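Local atomic coordinates of sulfatase (Bacteroides fragilis CAG:558, PDB entry 6USS), a protein that probably hydrolyses aryl sulfate esters as a calcium-dependent gut bacterial arylsulfatase. Residues R33-L38 / D313-I318; D42-Q47 / V317-D322. The protein carries 1 engineered substitution. All blocks are in the same frame, centred on the assembly; numbering follows the deposited sequence.

Interaction 1: residues R33-L38 / D313-I318; sequences RPNIIL and DNTIVI
With chi1 of Asn35 at -46° and that of Thr315 at -65°, both branches swing back beside their own backbone N, which carries the Asn35 amide to the Thr315 hydroxyl on a shared face of the sheet. The amide donates from Asn35 ND2 to Thr315 OG1 over 3.3 Å, with the hydroxyl close to the amide plane. OD1 of the same amide accepts from the backbone N of Phe253, and Thr315 OG1 also bonds to Glu311 O, so the pair links three chain segments.

Beneath these side chains the strands run parallel, their axes 13° apart, and the bonds alternate as parallel pairing requires: Asn35 N to Asn314 O, Ile316 N to Asn35 O, Ile37 N to Ile316 O, Ile318 N to Ile37 O. The first is the most bent, whereas Ile37 N reaches Ile316 O over 2.7 Å almost straight. Strand 35-41 also pairs with strand 253-258 and lies inside the sheet of the alkaline phosphatase-like sulfatase fold.

Apolar side chains divide between the two faces. Beside Thr315, the CG1 of Ile37 lies 4.1 Å from Thr315 CG2, and Leu306 of helix 283-308 packs against both residues. The other face belongs to Ile36, Leu38, Ile316 and Ile318. Just before the first strand, Pro34 runs alongside Ile316, with Pro34 CG 3.9 Å from Ile316 CD1. Farther along, Leu38 CD1 approaches Ile318 CB at 4.0 Å, the two side chains crossing at a slant. Met390 of helix 383-390 touches Ile36, Ile316 and Ile318 there.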
loop_
_atom_site.group_PDB
_atom_site.type_symbol
_atom_site.label_atom_id
_atom_site.label_comp_id
_atom_site.label_asym_id
_atom_site.label_seq_id
_atom_site.Cartn_x
_atom_site.Cartn_y
_atom_site.Cartn_z
ATOM N N ARG A 33 4.868 -19.910 -11.755
ATOM C CA ARG A 33 3.736 -19.164 -11.185
ATOM C C ARG A 33 3.294 -18.046 -12.120
ATOM O O ARG A 33 4.055 -17.124 -12.392
ATOM C CB ARG A 33 4.079 -18.579 -9.804
ATOM C CG ARG A 33 3.710 -19.504 -8.634
ATOM C CD ARG A 33 3.784 -18.813 -7.295
ATOM N NE ARG A 33 4.936 -17.930 -7.209
ATOM C CZ ARG A 33 5.124 -17.045 -6.235
ATOM N NH1 ARG A 33 4.231 -16.939 -5.262
ATOM N NH2 ARG A 33 6.211 -16.286 -6.222
ATOM N N PRO A 34 2.059 -18.114 -12.600
ATOM C CA PRO A 34 1.629 -17.184 -13.645
ATOM C C PRO A 34 1.289 -15.812 -13.093
ATOM O O PRO A 34 0.944 -15.651 -11.919
ATOM C CB PRO A 34 0.379 -17.861 -14.213
ATOM C CG PRO A 34 -0.221 -18.545 -12.997
ATOM C CD PRO A 34 0.968 -19.015 -12.175
ATOM N N ASN A 35 1.392 -14.816 -13.965
ATOM C CA ASN A 35 0.695 -13.566 -13.720
ATOM C C ASN A 35 -0.793 -13.761 -13.970
ATOM O O ASN A 35 -1.206 -14.614 -14.756
ATOM C CB ASN A 35 1.222 -12.452 -14.619
ATOM C CG ASN A 35 2.720 -12.417 -14.662
ATOM O OD1 ASN A 35 3.380 -12.075 -13.685
ATOM N ND2 ASN A 35 3.271 -12.776 -15.797
ATOM N N ILE A 36 -1.593 -12.948 -13.296
ATOM C CA ILE A 36 -3.037 -12.983 -13.383
ATOM C C ILE A 36 -3.532 -11.568 -13.645
ATOM O O ILE A 36 -3.197 -10.638 -12.899
ATOM C CB ILE A 36 -3.636 -13.536 -12.083
ATOM C CG1 ILE A 36 -3.040 -14.921 -11.789
ATOM C CG2 ILE A 36 -5.155 -13.502 -12.140
ATOM C CD1 ILE A 36 -3.519 -15.576 -10.496
ATOM N N ILE A 37 -4.326 -11.405 -14.697
ATOM C CA ILE A 37 -5.082 -10.182 -14.924
ATOM C C ILE A 37 -6.563 -10.503 -14.778
ATOM O O ILE A 37 -7.103 -11.342 -15.516
ATOM C CB ILE A 37 -4.811 -9.574 -16.301
ATOM C CG1 ILE A 37 -3.343 -9.197 -16.465
ATOM C CG2 ILE A 37 -5.695 -8.345 -16.493
ATOM C CD1 ILE A 37 -3.028 -8.744 -17.894
ATOM N N LEU A 38 -7.215 -9.823 -13.832
ATOM C CA LEU A 38 -8.669 -9.810 -13.685
ATOM C C LEU A 38 -9.175 -8.519 -14.312
ATOM O O LEU A 38 -8.955 -7.431 -13.763
ATOM C CB LEU A 38 -9.068 -9.889 -12.212
ATOM C CG LEU A 38 -10.555 -9.769 -11.899
ATOM C CD1 LEU A 38 -11.332 -10.836 -12.664
ATOM C CD2 LEU A 38 -10.776 -9.921 -10.393
ATOM N N ASP A 313 2.206 -16.186 -22.510
ATOM C CA ASP A 313 2.114 -17.609 -22.236
ATOM C C ASP A 313 2.137 -17.922 -20.755
ATOM O O ASP A 313 1.758 -19.026 -20.365
ATOM C CB ASP A 313 3.242 -18.361 -22.934
ATOM C CG ASP A 313 3.109 -18.322 -24.439
ATOM O OD1 ASP A 313 4.145 -18.254 -25.137
ATOM O OD2 ASP A 313 1.951 -18.336 -24.925
ATOM N N ASN A 314 2.553 -16.988 -19.917
ATOM C CA ASN A 314 2.533 -17.224 -18.484
ATOM C C ASN A 314 1.637 -16.220 -17.762
ATOM O O ASN A 314 1.913 -15.841 -16.619
ATOM C CB ASN A 314 3.951 -17.210 -17.919
ATOM C CG ASN A 314 4.056 -17.977 -16.588
ATOM O OD1 ASN A 314 3.253 -18.886 -16.306
ATOM N ND2 ASN A 314 5.039 -17.602 -15.758
ATOM N N THR A 315 0.547 -15.794 -18.408
ATOM C CA THR A 315 -0.403 -14.866 -17.808
ATOM C C THR A 315 -1.818 -15.381 -17.987
ATOM O O THR A 315 -2.219 -15.731 -19.099
ATOM C CB THR A 315 -0.295 -13.467 -18.419
ATOM O OG1 THR A 315 0.990 -12.898 -18.120
ATOM C CG2 THR A 315 -1.390 -12.575 -17.864
ATOM N N ILE A 316 -2.566 -15.414 -16.898
ATOM C CA ILE A 316 -3.982 -15.746 -16.920
ATOM C C ILE A 316 -4.785 -14.458 -17.064
ATOM O O ILE A 316 -4.570 -13.489 -16.325
ATOM C CB ILE A 316 -4.383 -16.503 -15.646
ATOM C CG1 ILE A 316 -3.660 -17.836 -15.546
ATOM C CG2 ILE A 316 -5.869 -16.742 -15.608
ATOM C CD1 ILE A 316 -3.959 -18.571 -14.242
ATOM N N VAL A 317 -5.713 -14.446 -18.012
ATOM C CA VAL A 317 -6.600 -13.317 -18.237
ATOM C C VAL A 317 -8.012 -13.772 -17.905
ATOM O O VAL A 317 -8.515 -14.747 -18.480
ATOM C CB VAL A 317 -6.503 -12.803 -19.681
ATOM C CG1 VAL A 317 -7.471 -11.645 -19.902
ATOM C CG2 VAL A 317 -5.074 -12.406 -20.018
ATOM N N ILE A 318 -8.648 -13.084 -16.961
ATOM C CA ILE A 318 -10.033 -13.353 -16.604
ATOM C C ILE A 318 -10.849 -12.119 -16.935
ATOM O O ILE A 318 -10.610 -11.039 -16.379
ATOM C CB ILE A 318 -10.203 -13.731 -15.127
ATOM C CG1 ILE A 318 -9.249 -14.855 -14.717
ATOM C CG2 ILE A 318 -11.626 -14.178 -14.899
ATOM C CD1 ILE A 318 -9.173 -15.079 -13.211
#

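Interaction 2: residues D42-Q47 / V317-D322; sequences DDMGWQ and VIFMSD. With CA (calcium ion), chain C.
Asp42 and Asp322 turn their carboxylates 59° apart around one calcium ion, and Asp43, its plane only 27° from that of Asp322, completes the trio. Asp42 OD1 and Asp43 OD1 each bind the metal at 2.3 Å. Asp322 grips it unevenly with both oxygens, OD2 at 2.2 Å and OD1 at 2.8 Å. That longer arm has a second task: OD1 accepts the backbone N-H of Asp43 on its syn side, somewhat out of the carboxylate plane but with a nearly straight N-H...O angle of 171°. Together with the metal and Arg92, this bond helps to hold the carboxylate's rotation.

One residue back, Ser321 OG lies anti to its own N and donates to Met44 O over 2.8 Å, meeting a lone pair in the carbonyl plane. The extended Met44 side chain then crosses Phe319 at about a right angle. Met44 SD sits at the ring edge, 3.7 Å from Phe319 CZ, a Met-aromatic contact; Met69 of helix 67-74 touches both side chains.

Engineered Cys88 and Asn323 belong to the same metal site, while Lys165 and Lys348 form salt bridges with Asp42 and Asp43, and Arg92 bonds to Asp42 and Asp322. Three acidic groups can crowd together, Asp42 OD1 only 2.8 Å from Asp322 OD2, probably because calcium and these cationic side chains offset their negative charge.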
loop_
_atom_site.group_PDB
_atom_site.type_symbol
_atom_site.label_atom_id
_atom_site.label_comp_id
_atom_site.label_asym_id
_atom_site.label_seq_id
_atom_site.Cartn_x
_atom_site.Cartn_y
_atom_site.Cartn_z
ATOM N N ASP A 42 -17.715 -2.639 -15.540
ATOM C CA ASP A 42 -18.806 -2.210 -14.671
ATOM C C ASP A 42 -20.136 -2.168 -15.425
ATOM O O ASP A 42 -20.219 -1.595 -16.515
ATOM C CB ASP A 42 -18.508 -0.831 -14.089
ATOM C CG ASP A 42 -19.385 -0.515 -12.923
ATOM O OD1 ASP A 42 -19.805 -1.484 -12.255
ATOM O OD2 ASP A 42 -19.659 0.681 -12.669
ATOM N N ASP A 43 -21.179 -2.756 -14.832
ATOM C CA ASP A 43 -22.542 -2.665 -15.365
ATOM C C ASP A 43 -22.645 -3.164 -16.806
ATOM O O ASP A 43 -23.489 -2.690 -17.572
ATOM C CB ASP A 43 -23.087 -1.228 -15.290
ATOM C CG ASP A 43 -23.250 -0.726 -13.862
ATOM O OD1 ASP A 43 -23.142 -1.565 -12.941
ATOM O OD2 ASP A 43 -23.484 0.498 -13.672
ATOM N N MET A 44 -21.799 -4.113 -17.198
ATOM C CA MET A 44 -21.840 -4.674 -18.542
ATOM C C MET A 44 -22.783 -5.882 -18.579
ATOM O O MET A 44 -22.660 -6.797 -17.759
ATOM C CB MET A 44 -20.427 -5.058 -18.991
ATOM C CG MET A 44 -20.344 -5.745 -20.351
ATOM S SD MET A 44 -18.694 -6.331 -20.798
ATOM C CE MET A 44 -19.012 -7.095 -22.394
ATOM N N GLY A 45 -23.732 -5.889 -19.544
ATOM C CA GLY A 45 -24.697 -6.967 -19.633
ATOM C C GLY A 45 -24.187 -8.209 -20.382
ATOM O O GLY A 45 -23.206 -8.180 -21.125
ATOM N N TRP A 46 -24.907 -9.318 -20.179
ATOM C CA TRP A 46 -24.620 -10.569 -20.876
ATOM C C TRP A 46 -24.555 -10.425 -22.391
ATOM O O TRP A 46 -23.980 -11.295 -23.062
ATOM C CB TRP A 46 -25.695 -11.591 -20.548
ATOM C CG TRP A 46 -25.301 -13.034 -20.712
ATOM C CD1 TRP A 46 -24.209 -13.659 -20.171
ATOM C CD2 TRP A 46 -26.037 -14.049 -21.418
ATOM N NE1 TRP A 46 -24.219 -14.997 -20.504
ATOM C CE2 TRP A 46 -25.319 -15.259 -21.279
ATOM C CE3 TRP A 46 -27.216 -14.046 -22.168
ATOM C CZ2 TRP A 46 -25.752 -16.460 -21.855
ATOM C CZ3 TRP A 46 -27.646 -15.241 -22.743
ATOM C CH2 TRP A 46 -26.917 -16.433 -22.572
ATOM N N GLN A 47 -25.157 -9.379 -22.957
ATOM C CA GLN A 47 -25.216 -9.227 -24.404
ATOM C C GLN A 47 -24.607 -7.915 -24.876
ATOM O O GLN A 47 -24.841 -7.519 -26.026
ATOM C CB GLN A 47 -26.668 -9.338 -24.880
ATOM C CG GLN A 47 -27.275 -10.738 -24.738
ATOM C CD GLN A 47 -26.911 -11.638 -25.901
ATOM O OE1 GLN A 47 -26.569 -11.153 -26.974
ATOM N NE2 GLN A 47 -27.006 -12.955 -25.703
ATOM N N VAL A 317 -5.713 -14.446 -18.012
ATOM C CA VAL A 317 -6.600 -13.317 -18.237
ATOM C C VAL A 317 -8.012 -13.772 -17.905
ATOM O O VAL A 317 -8.515 -14.747 -18.480
ATOM C CB VAL A 317 -6.503 -12.803 -19.681
ATOM C CG1 VAL A 317 -7.471 -11.645 -19.902
ATOM C CG2 VAL A 317 -5.074 -12.406 -20.018
ATOM N N ILE A 318 -8.648 -13.084 -16.961
ATOM C CA ILE A 318 -10.033 -13.353 -16.604
ATOM C C ILE A 318 -10.849 -12.119 -16.935
ATOM O O ILE A 318 -10.610 -11.039 -16.379
ATOM C CB ILE A 318 -10.203 -13.731 -15.127
ATOM C CG1 ILE A 318 -9.249 -14.855 -14.717
ATOM C CG2 ILE A 318 -11.626 -14.178 -14.899
ATOM C CD1 ILE A 318 -9.173 -15.079 -13.211
ATOM N N PHE A 319 -11.812 -12.284 -17.830
ATOM C CA PHE A 319 -12.756 -11.242 -18.195
ATOM C C PHE A 319 -14.044 -11.457 -17.419
ATOM O O PHE A 319 -14.558 -12.585 -17.364
ATOM C CB PHE A 319 -13.040 -11.265 -19.697
ATOM C CG PHE A 319 -13.851 -10.107 -20.174
ATOM C CD1 PHE A 319 -15.235 -10.112 -20.051
ATOM C CD2 PHE A 319 -13.238 -9.024 -20.772
ATOM C CE1 PHE A 319 -15.988 -9.046 -20.507
ATOM C CE2 PHE A 319 -13.988 -7.946 -21.225
ATOM C CZ PHE A 319 -15.364 -7.959 -21.092
ATOM N N MET A 320 -14.572 -10.375 -16.841
ATOM C CA MET A 320 -15.769 -10.490 -16.025
ATOM C C MET A 320 -16.486 -9.145 -16.001
ATOM O O MET A 320 -15.905 -8.103 -16.309
ATOM C CB MET A 320 -15.407 -10.964 -14.616
ATOM C CG MET A 320 -16.587 -11.177 -13.689
ATOM S SD MET A 320 -17.789 -12.304 -14.396
ATOM C CE MET A 320 -18.742 -12.723 -12.932
ATOM N N SER A 321 -17.768 -9.187 -15.656
ATOM C CA SER A 321 -18.539 -7.989 -15.379
ATOM C C SER A 321 -19.216 -8.146 -14.025
ATOM O O SER A 321 -19.499 -9.259 -13.577
ATOM C CB SER A 321 -19.583 -7.716 -16.470
ATOM O OG SER A 321 -20.373 -6.593 -16.115
ATOM N N ASP A 322 -19.504 -7.016 -13.380
ATOM C CA ASP A 322 -19.949 -7.058 -11.994
ATOM C C ASP A 322 -21.465 -7.112 -11.818
ATOM O O ASP A 322 -21.912 -7.432 -10.715
ATOM C CB ASP A 322 -19.392 -5.857 -11.220
ATOM C CG ASP A 322 -20.136 -4.576 -11.524
ATOM O OD1 ASP A 322 -20.649 -4.426 -12.659
ATOM O OD2 ASP A 322 -20.233 -3.731 -10.611
HETATM CA CA CA C . -21.743 -2.215 -11.261
#

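How the interactions relate
From the N terminus, the chain enters strand 35-41 and runs on into the loop holding residues 42-47; strand 253-258 pairs with strand 35-41 on the way, before strand 315-321 comes back to both parts. Interaction 1 closes a loop with 274 residues between its segments, and interaction 2 closes one of 269. Because 33-38 precedes 42-47 while 313-318 precedes 317-322, the closures cross instead of nesting. They overlap at Val317 and Ile318, and their centres are about 17 Å apart. Interaction 1 joins the starts of neighbouring strands in the central sheet; interaction 2 joins the loop after the first strand to the C-terminal end of the second, at the calcium site.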